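Local coordinates for protein probable mannosyltransferase KTR4 (Saccharomyces cerevisiae, PDB 5A07) that is a probable mannosyltransferase of the glycolipid 2-alpha-mannosyltransferase family, with a GT-A-type fold, and binds manganese and guanosine-5'-diphosphate, at residues B[125-136]-B[235-246]. Sequence-based numbering, arbitrary orientation.
Sequences QLEEEYNKNFGY and VNFYCKINYDVF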
ATOM      1  N   GLN B 125     -19.632   0.785  -3.533  1.00 16.86           N
ATOM      2  CA  GLN B 125     -19.091  -0.554  -3.545  1.00 20.57           C
ATOM      3  C   GLN B 125     -18.519  -1.033  -2.223  1.00 17.54           C
ATOM      4  O   GLN B 125     -18.717  -2.228  -1.831  1.00 17.02           O
ATOM      5  CB  GLN B 125     -18.058  -0.630  -4.656  1.00 21.96           C
ATOM      6  CG  GLN B 125     -18.845  -0.559  -5.961  1.00 22.11           C
ATOM      7  CD  GLN B 125     -17.935  -0.713  -7.057  1.00 24.36           C
ATOM      8  OE1 GLN B 125     -17.491   0.297  -7.587  1.00 36.03           O
ATOM      9  NE2 GLN B 125     -17.451  -1.890  -7.240  1.00 20.72           N
ATOM     10  N   LEU B 126     -17.836  -0.151  -1.503  1.00 17.14           N
ATOM     11  CA  LEU B 126     -17.278  -0.543  -0.188  1.00 15.79           C
ATOM     12  C   LEU B 126     -18.439  -0.769   0.778  1.00 18.18           C
ATOM     13  O   LEU B 126     -18.389  -1.685   1.627  1.00 17.04           O
ATOM     14  CB  LEU B 126     -16.351   0.546   0.372  1.00 16.30           C
ATOM     15  CG  LEU B 126     -15.808   0.309   1.768  1.00 17.41           C
ATOM     16  CD1 LEU B 126     -14.971  -0.910   1.739  1.00 16.56           C
ATOM     17  CD2 LEU B 126     -15.009   1.557   2.177  1.00 20.39           C
ATOM     18  N   GLU B 127     -19.481   0.047   0.693  1.00 16.09           N
ATOM     19  CA  GLU B 127     -20.647  -0.154   1.588  1.00 17.70           C
ATOM     20  C   GLU B 127     -21.325  -1.530   1.278  1.00 17.13           C
ATOM     21  O   GLU B 127     -21.635  -2.322   2.182  1.00 18.79           O
ATOM     22  CB  GLU B 127     -21.664   0.960   1.382  1.00 17.09           C
ATOM     23  CG  GLU B 127     -21.311   2.275   2.077  1.00 16.54           C
ATOM     24  CD  GLU B 127     -21.514   2.239   3.588  1.00 19.25           C
ATOM     25  OE1 GLU B 127     -22.567   1.709   4.014  1.00 20.02           O
ATOM     26  OE2 GLU B 127     -20.667   2.769   4.357  1.00 19.16           O
ATOM     27  N   GLU B 128     -21.549  -1.762   0.006  1.00 17.48           N
ATOM     28  CA  GLU B 128     -22.276  -2.958  -0.431  1.00 20.15           C
ATOM     29  C   GLU B 128     -21.494  -4.232  -0.065  1.00 21.11           C
ATOM     30  O   GLU B 128     -22.077  -5.209   0.363  1.00 18.52           O
ATOM     31  CB  GLU B 128     -22.507  -2.904  -1.927  1.00 23.17           C
ATOM     32  CG  GLU B 128     -23.194  -4.134  -2.585  1.00 32.22           C
ATOM     33  CD  GLU B 128     -24.516  -4.531  -1.893  1.00 33.07           C
ATOM     34  OE1 GLU B 128     -25.166  -3.682  -1.236  1.00 41.22           O
ATOM     35  OE2 GLU B 128     -24.891  -5.715  -1.900  1.00 43.97           O
ATOM     36  N   GLU B 129     -20.174  -4.232  -0.211  1.00 20.94           N
ATOM     37  CA  GLU B 129     -19.420  -5.445   0.012  1.00 20.60           C
ATOM     38  C   GLU B 129     -18.967  -5.594   1.460  1.00 21.60           C
ATOM     39  O   GLU B 129     -18.558  -6.671   1.857  1.00 21.63           O
ATOM     40  CB  GLU B 129     -18.175  -5.483  -0.891  1.00 21.39           C
ATOM     41  CG  GLU B 129     -18.480  -5.421  -2.397  1.00 24.00           C
ATOM     42  CD  GLU B 129     -19.522  -6.473  -2.920  1.00 26.08           C
ATOM     43  OE1 GLU B 129     -19.657  -7.557  -2.331  1.00 24.73           O
ATOM     44  OE2 GLU B 129     -20.278  -6.155  -3.905  1.00 27.74           O
ATOM     45  N   TYR B 130     -18.972  -4.503   2.217  1.00 19.32           N
ATOM     46  CA  TYR B 130     -18.436  -4.499   3.585  1.00 19.32           C
ATOM     47  C   TYR B 130     -19.141  -3.608   4.605  1.00 18.03           C
ATOM     48  O   TYR B 130     -19.779  -4.093   5.586  1.00 17.92           O
ATOM     49  CB  TYR B 130     -16.933  -4.177   3.577  1.00 17.10           C
ATOM     50  CG  TYR B 130     -16.356  -4.101   4.995  1.00 17.46           C
ATOM     51  CD1 TYR B 130     -16.260  -5.230   5.783  1.00 18.54           C
ATOM     52  CD2 TYR B 130     -15.973  -2.909   5.561  1.00 19.12           C
ATOM     53  CE1 TYR B 130     -15.767  -5.195   7.053  1.00 18.32           C
ATOM     54  CE2 TYR B 130     -15.454  -2.830   6.888  1.00 18.26           C
ATOM     55  CZ  TYR B 130     -15.366  -3.995   7.616  1.00 20.37           C
ATOM     56  OH  TYR B 130     -14.842  -4.007   8.875  1.00 19.38           O
ATOM     57  N   ASN B 131     -19.038  -2.322   4.398  1.00 17.78           N
ATOM     58  CA  ASN B 131     -19.304  -1.392   5.468  1.00 17.11           C
ATOM     59  C   ASN B 131     -20.764  -1.223   5.883  1.00 19.38           C
ATOM     60  O   ASN B 131     -21.011  -0.773   6.961  1.00 21.97           O
ATOM     61  CB  ASN B 131     -18.656  -0.031   5.190  1.00 17.41           C
ATOM     62  CG  ASN B 131     -18.324   0.745   6.489  1.00 19.02           C
ATOM     63  OD1 ASN B 131     -18.011   0.165   7.518  1.00 16.35           O
ATOM     64  ND2 ASN B 131     -18.520   2.071   6.444  1.00 20.21           N
ATOM     65  N   LYS B 132     -21.722  -1.636   5.053  1.00 18.55           N
ATOM     66  CA  LYS B 132     -23.114  -1.524   5.426  1.00 21.74           C
ATOM     67  C   LYS B 132     -23.388  -2.415   6.618  1.00 24.22           C
ATOM     68  O   LYS B 132     -24.317  -2.150   7.354  1.00 21.80           O
ATOM     69  CB  LYS B 132     -24.046  -1.896   4.282  1.00 22.42           C
ATOM     70  CG  LYS B 132     -24.092  -3.398   3.978  1.00 23.68           C
ATOM     71  CD  LYS B 132     -24.962  -3.684   2.770  1.00 29.30           C
ATOM     72  CE  LYS B 132     -24.992  -5.177   2.469  1.00 32.55           C
ATOM     73  NZ  LYS B 132     -25.805  -5.345   1.233  1.00 39.06           N
ATOM     74  N   ASN B 133     -22.555  -3.420   6.844  1.00 21.74           N
ATOM     75  CA  ASN B 133     -22.755  -4.292   7.993  1.00 22.03           C
ATOM     76  C   ASN B 133     -21.924  -3.980   9.221  1.00 23.41           C
ATOM     77  O   ASN B 133     -22.088  -4.638  10.250  1.00 23.15           O
ATOM     78  CB  ASN B 133     -22.522  -5.762   7.564  1.00 23.15           C
ATOM     79  CG  ASN B 133     -23.556  -6.234   6.621  1.00 24.94           C
ATOM     80  OD1 ASN B 133     -24.702  -5.884   6.772  1.00 22.67           O
ATOM     81  ND2 ASN B 133     -23.167  -6.898   5.588  1.00 23.20           N
ATOM     82  N   PHE B 134     -21.038  -2.999   9.129  1.00 20.63           N
ATOM     83  CA  PHE B 134     -20.141  -2.656  10.215  1.00 19.30           C
ATOM     84  C   PHE B 134     -20.174  -1.186  10.609  1.00 20.62           C
ATOM     85  O   PHE B 134     -19.926  -0.872  11.727  1.00 25.21           O
ATOM     86  CB  PHE B 134     -18.738  -3.161   9.901  1.00 18.46           C
ATOM     87  CG  PHE B 134     -18.667  -4.627   9.895  1.00 18.61           C
ATOM     88  CD1 PHE B 134     -18.535  -5.317  11.088  1.00 20.01           C
ATOM     89  CD2 PHE B 134     -18.774  -5.354   8.729  1.00 17.07           C
ATOM     90  CE1 PHE B 134     -18.558  -6.707  11.137  1.00 20.68           C
ATOM     91  CE2 PHE B 134     -18.803  -6.738   8.771  1.00 21.55           C
ATOM     92  CZ  PHE B 134     -18.682  -7.441   9.961  1.00 20.54           C
ATOM     93  N   GLY B 135     -20.397  -0.287   9.653  1.00 20.85           N
ATOM     94  CA  GLY B 135     -20.680   1.124   9.915  1.00 20.49           C
ATOM     95  C   GLY B 135     -19.555   1.972  10.392  1.00 20.10           C
ATOM     96  O   GLY B 135     -19.773   2.921  11.119  1.00 19.27           O
ATOM     97  N   TYR B 136     -18.321   1.673   9.972  1.00 20.09           N
ATOM     98  CA  TYR B 136     -17.192   2.533  10.285  1.00 16.92           C
ATOM     99  C   TYR B 136     -17.414   3.881   9.623  1.00 19.60           C
ATOM    100  O   TYR B 136     -17.944   4.002   8.489  1.00 19.31           O
ATOM    101  CB  TYR B 136     -15.841   1.874   9.866  1.00 16.66           C
ATOM    102  CG  TYR B 136     -15.462   0.809  10.928  1.00 17.85           C
ATOM    103  CD1 TYR B 136     -14.872   1.195  12.124  1.00 18.69           C
ATOM    104  CD2 TYR B 136     -15.743  -0.540  10.768  1.00 19.27           C
ATOM    105  CE1 TYR B 136     -14.581   0.277  13.132  1.00 19.03           C
ATOM    106  CE2 TYR B 136     -15.476  -1.461  11.770  1.00 20.91           C
ATOM    107  CZ  TYR B 136     -14.924  -1.033  12.970  1.00 19.67           C
ATOM    108  OH  TYR B 136     -14.634  -1.913  13.937  1.00 18.63           O
ATOM    109  N   VAL B 235     -12.564   2.888  -7.751  1.00 16.98           N
ATOM    110  CA  VAL B 235     -12.133   1.523  -7.511  1.00 17.86           C
ATOM    111  C   VAL B 235     -13.336   0.675  -7.365  1.00 16.74           C
ATOM    112  O   VAL B 235     -14.479   1.167  -7.208  1.00 18.22           O
ATOM    113  CB  VAL B 235     -11.208   1.416  -6.271  1.00 15.36           C
ATOM    114  CG1 VAL B 235     -10.063   2.338  -6.432  1.00 16.72           C
ATOM    115  CG2 VAL B 235     -11.951   1.737  -4.972  1.00 14.83           C
ATOM    116  N   ASN B 236     -13.096  -0.621  -7.382  1.00 16.64           N
ATOM    117  CA  ASN B 236     -14.150  -1.620  -7.337  1.00 18.58           C
ATOM    118  C   ASN B 236     -13.876  -2.657  -6.296  1.00 16.82           C
ATOM    119  O   ASN B 236     -12.714  -3.019  -6.090  1.00 15.49           O
ATOM    120  CB  ASN B 236     -14.257  -2.332  -8.712  1.00 20.13           C
ATOM    121  CG  ASN B 236     -14.583  -1.347  -9.836  1.00 23.82           C
ATOM    122  OD1 ASN B 236     -15.718  -0.898  -9.962  1.00 25.38           O
ATOM    123  ND2 ASN B 236     -13.573  -0.904 -10.526  1.00 21.75           N
ATOM    124  N   PHE B 237     -14.932  -3.096  -5.627  1.00 15.51           N
ATOM    125  CA  PHE B 237     -14.880  -4.215  -4.732  1.00 15.42           C
ATOM    126  C   PHE B 237     -15.789  -5.276  -5.259  1.00 18.12           C
ATOM    127  O   PHE B 237     -16.948  -5.000  -5.661  1.00 16.83           O
ATOM    128  CB  PHE B 237     -15.310  -3.831  -3.340  1.00 16.45           C
ATOM    129  CG  PHE B 237     -14.358  -2.864  -2.654  1.00 17.03           C
ATOM    130  CD1 PHE B 237     -13.214  -3.313  -2.016  1.00 18.44           C
ATOM    131  CD2 PHE B 237     -14.556  -1.514  -2.754  1.00 16.14           C
ATOM    132  CE1 PHE B 237     -12.300  -2.419  -1.478  1.00 18.88           C
ATOM    133  CE2 PHE B 237     -13.677  -0.633  -2.208  1.00 18.20           C
ATOM    134  CZ  PHE B 237     -12.520  -1.081  -1.609  1.00 17.41           C
ATOM    135  N   TYR B 238     -15.373  -6.521  -5.165  1.00 17.02           N
ATOM    136  CA  TYR B 238     -16.138  -7.620  -5.804  1.00 19.47           C
ATOM    137  C   TYR B 238     -16.687  -8.653  -4.871  1.00 21.67           C
ATOM    138  O   TYR B 238     -17.578  -9.404  -5.327  1.00 19.52           O
ATOM    139  CB  TYR B 238     -15.285  -8.367  -6.861  1.00 17.66           C
ATOM    140  CG  TYR B 238     -14.778  -7.475  -7.949  1.00 18.56           C
ATOM    141  CD1 TYR B 238     -15.673  -6.877  -8.892  1.00 20.11           C
ATOM    142  CD2 TYR B 238     -13.442  -7.197  -8.092  1.00 17.73           C
ATOM    143  CE1 TYR B 238     -15.216  -5.978  -9.880  1.00 18.54           C
ATOM    144  CE2 TYR B 238     -12.998  -6.336  -9.092  1.00 18.63           C
ATOM    145  CZ  TYR B 238     -13.905  -5.757  -9.991  1.00 20.16           C
ATOM    146  OH  TYR B 238     -13.409  -4.906 -10.920  1.00 19.11           O
ATOM    147  N   CYS B 239     -16.239  -8.699  -3.606  1.00 17.62           N
ATOM    148  CA  CYS B 239     -16.553  -9.818  -2.773  1.00 18.14           C
ATOM    149  C   CYS B 239     -16.991  -9.397  -1.407  1.00 18.86           C
ATOM    150  O   CYS B 239     -16.395  -8.518  -0.787  1.00 16.14           O
ATOM    151  CB  CYS B 239     -15.319 -10.735  -2.634  1.00 21.15           C
ATOM    152  SG  CYS B 239     -14.575 -11.245  -4.181  1.00 24.91           S
ATOM    153  N   LYS B 240     -17.994 -10.087  -0.895  1.00 16.85           N
ATOM    154  CA  LYS B 240     -18.505  -9.779   0.416  1.00 19.18           C
ATOM    155  C   LYS B 240     -17.510 -10.137   1.525  1.00 19.54           C
ATOM    156  O   LYS B 240     -16.977 -11.242   1.566  1.00 15.70           O
ATOM    157  CB  LYS B 240     -19.785 -10.547   0.665  1.00 23.14           C
ATOM    158  CG  LYS B 240     -20.943  -9.948  -0.113  1.00 33.89           C
ATOM    159  CD  LYS B 240     -22.294 -10.340   0.442  1.00 45.52           C
ATOM    160  CE  LYS B 240     -23.330 -10.330  -0.694  1.00 56.43           C
ATOM    161  NZ  LYS B 240     -23.389 -11.704  -1.229  1.00 62.41           N
ATOM    162  N   ILE B 241     -17.392  -9.219   2.458  1.00 17.52           N
ATOM    163  CA  ILE B 241     -16.533  -9.372   3.615  1.00 18.28           C
ATOM    164  C   ILE B 241     -17.401  -9.336   4.848  1.00 17.56           C
ATOM    165  O   ILE B 241     -17.960  -8.288   5.186  1.00 18.18           O
ATOM    166  CB  ILE B 241     -15.485  -8.270   3.676  1.00 16.60           C
ATOM    167  CG1 ILE B 241     -14.650  -8.320   2.412  1.00 17.49           C
ATOM    168  CG2 ILE B 241     -14.612  -8.397   4.968  1.00 17.63           C
ATOM    169  CD1 ILE B 241     -13.717  -9.542   2.313  1.00 19.00           C
ATOM    170  N   ASN B 242     -17.511 -10.487   5.519  1.00 20.29           N
ATOM    171  CA  ASN B 242     -18.456 -10.684   6.611  1.00 21.27           C
ATOM    172  C   ASN B 242     -17.837 -10.771   8.038  1.00 20.56           C
ATOM    173  O   ASN B 242     -18.406 -11.362   8.943  1.00 20.65           O
ATOM    174  CB  ASN B 242     -19.283 -11.926   6.308  1.00 21.11           C
ATOM    175  CG  ASN B 242     -20.265 -11.660   5.211  1.00 25.57           C
ATOM    176  OD1 ASN B 242     -20.963 -10.673   5.232  1.00 25.10           O
ATOM    177  ND2 ASN B 242     -20.321 -12.523   4.264  1.00 28.84           N
ATOM    178  N   TYR B 243     -16.684 -10.181   8.207  1.00 16.73           N
ATOM    179  CA  TYR B 243     -16.035 -10.007   9.490  1.00 18.29           C
ATOM    180  C   TYR B 243     -15.511  -8.603   9.538  1.00 18.19           C
ATOM    181  O   TYR B 243     -15.233  -8.000   8.504  1.00 17.76           O
ATOM    182  CB  TYR B 243     -14.893 -11.011   9.706  1.00 18.76           C
ATOM    183  CG  TYR B 243     -13.791 -10.959   8.663  1.00 18.69           C
ATOM    184  CD1 TYR B 243     -13.936 -11.605   7.475  1.00 17.93           C
ATOM    185  CD2 TYR B 243     -12.645 -10.207   8.889  1.00 17.81           C
ATOM    186  CE1 TYR B 243     -12.963 -11.542   6.506  1.00 18.91           C
ATOM    187  CE2 TYR B 243     -11.678 -10.128   7.947  1.00 19.24           C
ATOM    188  CZ  TYR B 243     -11.827 -10.803   6.755  1.00 18.47           C
ATOM    189  OH  TYR B 243     -10.882 -10.742   5.805  1.00 18.79           O
ATOM    190  N   ASP B 244     -15.367  -8.092  10.746  1.00 17.74           N
ATOM    191  CA  ASP B 244     -14.789  -6.748  11.011  1.00 16.90           C
ATOM    192  C   ASP B 244     -13.288  -6.766  10.743  1.00 18.69           C
ATOM    193  O   ASP B 244     -12.536  -7.466  11.401  1.00 16.49           O
ATOM    194  CB  ASP B 244     -15.092  -6.356  12.441  1.00 17.82           C
ATOM    195  CG  ASP B 244     -14.709  -4.927  12.786  1.00 17.91           C
ATOM    196  OD1 ASP B 244     -13.612  -4.452  12.406  1.00 18.23           O
ATOM    197  OD2 ASP B 244     -15.530  -4.238  13.425  1.00 19.43           O
ATOM    198  N   VAL B 245     -12.874  -6.034   9.719  1.00 18.08           N
ATOM    199  CA  VAL B 245     -11.524  -6.073   9.219  1.00 17.59           C
ATOM    200  C   VAL B 245     -10.553  -5.446  10.177  1.00 17.22           C
ATOM    201  O   VAL B 245      -9.499  -6.001  10.460  1.00 16.39           O
ATOM    202  CB  VAL B 245     -11.454  -5.387   7.829  1.00 17.63           C
ATOM    203  CG1 VAL B 245     -10.044  -5.178   7.343  1.00 20.73           C
ATOM    204  CG2 VAL B 245     -12.170  -6.242   6.806  1.00 17.28           C
ATOM    205  N   PHE B 246     -10.916  -4.303  10.728  1.00 16.45           N
ATOM    206  CA  PHE B 246     -10.050  -3.697  11.771  1.00 18.60           C
ATOM    207  C   PHE B 246      -9.896  -4.593  12.989  1.00 19.07           C
ATOM    208  O   PHE B 246      -8.793  -4.715  13.541  1.00 21.25           O
ATOM    209  CB  PHE B 246     -10.549  -2.317  12.193  1.00 18.23           C
ATOM    210  CG  PHE B 246     -10.625  -1.297  11.104  1.00 18.48           C
ATOM    211  CD1 PHE B 246      -9.632  -1.144  10.188  1.00 18.46           C
ATOM    212  CD2 PHE B 246     -11.651  -0.385  11.076  1.00 23.04           C
ATOM    213  CE1 PHE B 246      -9.668  -0.143   9.252  1.00 18.60           C
ATOM    214  CE2 PHE B 246     -11.699   0.610  10.095  1.00 22.44           C
ATOM    215  CZ  PHE B 246     -10.688   0.721   9.184  1.00 20.71           C
TER
HETATM  216  O   HOH W   1     -19.684  -3.952  -5.089  1.00 31.88           O
HETATM  217  O   HOH W   2     -20.314  -6.866   5.118  1.00 27.85           O
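The last turns of helix 116-131 and the loop after it run beside residues 235-246, with CA atoms 4.4 Å apart at Glu129 and Lys240, where Glu129 O accepts Ile241 N at 2.9 Å, nearly straight at 165°. Leu126 lays CD1 over one face of the Phe237 ring in a CH-pi contact, and the chain of Glu129, bent at chi2, passes Phe237 in the opposite direction, a water donating to both Glu129 OE2 and Phe237 O. A second water joins Tyr130 O, Asn133 ND2 and Ile241 O. Tyr130, its chi1 of 177° swinging the ring away from the backbone N, crosses Ile241 and Val245 obliquely; Val245 N donates to Tyr130 OH at 2.9 Å, while Tyr243 O meets the ring edge. Asp244 CA lies over one face of the Phe134 ring, toward its rim. Tyr136 OH donates to the syn lone pair of Asp244 OD2 (2.5 Å), and the edge of Phe246 meets the Tyr136 face in a T-shaped stack, planes at 84°. Asp244, N-cap of helix 245-251, also accepts Gln247 N through OD1. This largely buried packing joins a helix flanking the GT-A-type mixed sheet to the chain leaving the manganese site of Glu232 and His381.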